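Local coordinates for extracellular haem-binding protein (Streptomyces reticuli, PDB 3FPW) that binds haem and probably degrades it, and as an oligomer interacts with a two-component sensor kinase, at residues A[61-66]-A[158-163]. Numbering follows the deposited sequence.
Sequences QSTHLT and VTAKGA
Val-158 and Ala-160 meet Leu-65 and Thr-63 through methyl groups alone, where the N-terminal strand 59-65 lies across strand 155-160, an outermost strand of the chain's four-stranded antiparallel sheet and the first arm of a two-residue beta hairpin with strand 163-171. The short touching parts run 138° apart and are not paired as sheet neighbours; strands of a second subunit form antiparallel ladders with both segments, extending the sheet across the interface. Val-158, bonded through its backbone to strand 163-171, directs CG1 at CD2 of Leu-65, 4.3 Å away. Leu-65 CD1 lies anti to CA (chi2 -175°), and the other branch, CD2, makes this contact; the side chain also rests on Ala-166, while Ile-168 and Leu-190 pack on Val-158. Thr-159 points away from strand 59-65 and touches Asn-127 of its own chain and Pro-51 of the second subunit. At Ala-160 the CB again faces strand 59-65; this residue also packs on Val-165 of its own chain and on Leu-59 of the second subunit. Lys-161 and Gly-162, solvent-exposed and with positive phi, form the hairpin's type I' turn, closed by paired backbone bonds: Ala-160 N to Ala-163 O, 2.9 Å, and Ala-163 N to Ala-160 O, 3.0 Å. His-64 points its CB away from 158-163; its ring ND1 bonds to Asp-94, while NE2 and Ser-62 OG, 2.8 Å apart, share a hydrogen bond repeated with their counterparts in the second subunit. Thr-63 CG2, anti to the backbone N with OG1 at chi1 -61°, stops 4.0 Å from Ala-160 CB.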
loop_
_atom_site.group_PDB
_atom_site.type_symbol
_atom_site.label_atom_id
_atom_site.label_comp_id
_atom_site.label_asym_id
_atom_site.label_seq_id
_atom_site.Cartn_x
_atom_site.Cartn_y
_atom_site.Cartn_z
ATOM N N GLN A 61 12.557 -29.720 7.465
ATOM C CA GLN A 61 12.467 -29.658 6.000
ATOM C C GLN A 61 11.047 -29.404 5.550
ATOM O O GLN A 61 10.111 -29.822 6.214
ATOM C CB GLN A 61 12.904 -30.990 5.384
ATOM C CG GLN A 61 14.258 -31.465 5.855
ATOM C CD GLN A 61 15.321 -31.206 4.836
ATOM O OE1 GLN A 61 15.505 -31.985 3.898
ATOM N NE2 GLN A 61 16.050 -30.111 5.014
ATOM N N SER A 62 10.881 -28.726 4.422
ATOM C CA SER A 62 9.564 -28.695 3.793
ATOM C C SER A 62 9.690 -29.148 2.336
ATOM O O SER A 62 10.780 -29.152 1.784
ATOM C CB SER A 62 9.001 -27.291 3.862
ATOM O OG SER A 62 9.902 -26.443 3.221
ATOM N N THR A 63 8.564 -29.503 1.719
ATOM C CA THR A 63 8.516 -30.043 0.359
ATOM C C THR A 63 7.816 -29.059 -0.576
ATOM O O THR A 63 6.861 -28.376 -0.180
ATOM C CB THR A 63 7.769 -31.385 0.343
ATOM O OG1 THR A 63 8.477 -32.321 1.176
ATOM C CG2 THR A 63 7.646 -31.946 -1.093
ATOM N N HIS A 64 8.323 -28.971 -1.796
ATOM C CA HIS A 64 7.824 -28.024 -2.808
ATOM C C HIS A 64 7.765 -28.639 -4.186
ATOM O O HIS A 64 8.538 -29.557 -4.490
ATOM C CB HIS A 64 8.824 -26.884 -2.891
ATOM C CG HIS A 64 9.086 -26.273 -1.563
ATOM N ND1 HIS A 64 8.322 -25.236 -1.076
ATOM C CD2 HIS A 64 9.957 -26.605 -0.580
ATOM C CE1 HIS A 64 8.741 -24.929 0.141
ATOM N NE2 HIS A 64 9.728 -25.750 0.464
ATOM N N LEU A 65 6.884 -28.108 -5.026
ATOM C CA LEU A 65 7.012 -28.317 -6.464
ATOM C C LEU A 65 8.302 -27.651 -6.919
ATOM O O LEU A 65 8.666 -26.552 -6.453
ATOM C CB LEU A 65 5.840 -27.688 -7.229
ATOM C CG LEU A 65 4.430 -28.194 -7.002
ATOM C CD1 LEU A 65 3.481 -27.489 -7.958
ATOM C CD2 LEU A 65 4.391 -29.692 -7.212
ATOM N N THR A 66 9.008 -28.315 -7.834
ATOM C CA THR A 66 10.095 -27.674 -8.529
ATOM C C THR A 66 9.526 -26.616 -9.460
ATOM O O THR A 66 8.350 -26.684 -9.858
ATOM C CB THR A 66 10.871 -28.700 -9.374
ATOM O OG1 THR A 66 10.008 -29.258 -10.373
ATOM C CG2 THR A 66 11.449 -29.826 -8.476
ATOM N N VAL A 158 -2.536 -28.785 -4.547
ATOM C CA VAL A 158 -1.711 -29.910 -4.947
ATOM C C VAL A 158 -0.981 -30.333 -3.700
ATOM O O VAL A 158 -0.493 -29.485 -2.932
ATOM C CB VAL A 158 -0.697 -29.499 -6.034
ATOM C CG1 VAL A 158 0.321 -30.595 -6.264
ATOM C CG2 VAL A 158 -1.427 -29.127 -7.359
ATOM N N THR A 159 -0.915 -31.640 -3.464
ATOM C CA THR A 159 -0.295 -32.118 -2.247
ATOM C C THR A 159 0.922 -32.970 -2.519
ATOM O O THR A 159 1.193 -33.353 -3.653
ATOM C CB THR A 159 -1.261 -32.987 -1.403
ATOM O OG1 THR A 159 -1.663 -34.120 -2.183
ATOM C CG2 THR A 159 -2.495 -32.183 -0.971
ATOM N N ALA A 160 1.655 -33.240 -1.448
ATOM C CA ALA A 160 2.742 -34.211 -1.442
ATOM C C ALA A 160 2.758 -34.802 -0.040
ATOM O O ALA A 160 2.743 -34.071 0.938
ATOM C CB ALA A 160 4.077 -33.526 -1.774
ATOM N N LYS A 161 2.728 -36.131 0.054
ATOM C CA LYS A 161 2.672 -36.821 1.349
ATOM C C LYS A 161 1.475 -36.407 2.203
ATOM O O LYS A 161 1.551 -36.349 3.435
ATOM C CB LYS A 161 3.980 -36.637 2.122
ATOM C CG LYS A 161 5.203 -37.153 1.367
ATOM C CD LYS A 161 6.049 -38.104 2.239
ATOM C CE LYS A 161 7.035 -37.373 3.167
ATOM N NZ LYS A 161 7.664 -38.312 4.160
ATOM N N GLY A 162 0.364 -36.120 1.543
ATOM C CA GLY A 162 -0.829 -35.733 2.249
ATOM C C GLY A 162 -0.872 -34.275 2.658
ATOM O O GLY A 162 -1.895 -33.814 3.148
ATOM N N ALA A 163 0.216 -33.534 2.455
ATOM C CA ALA A 163 0.241 -32.142 2.906
ATOM C C ALA A 163 0.184 -31.208 1.704
ATOM O O ALA A 163 0.779 -31.496 0.671
ATOM C CB ALA A 163 1.502 -31.874 3.720
#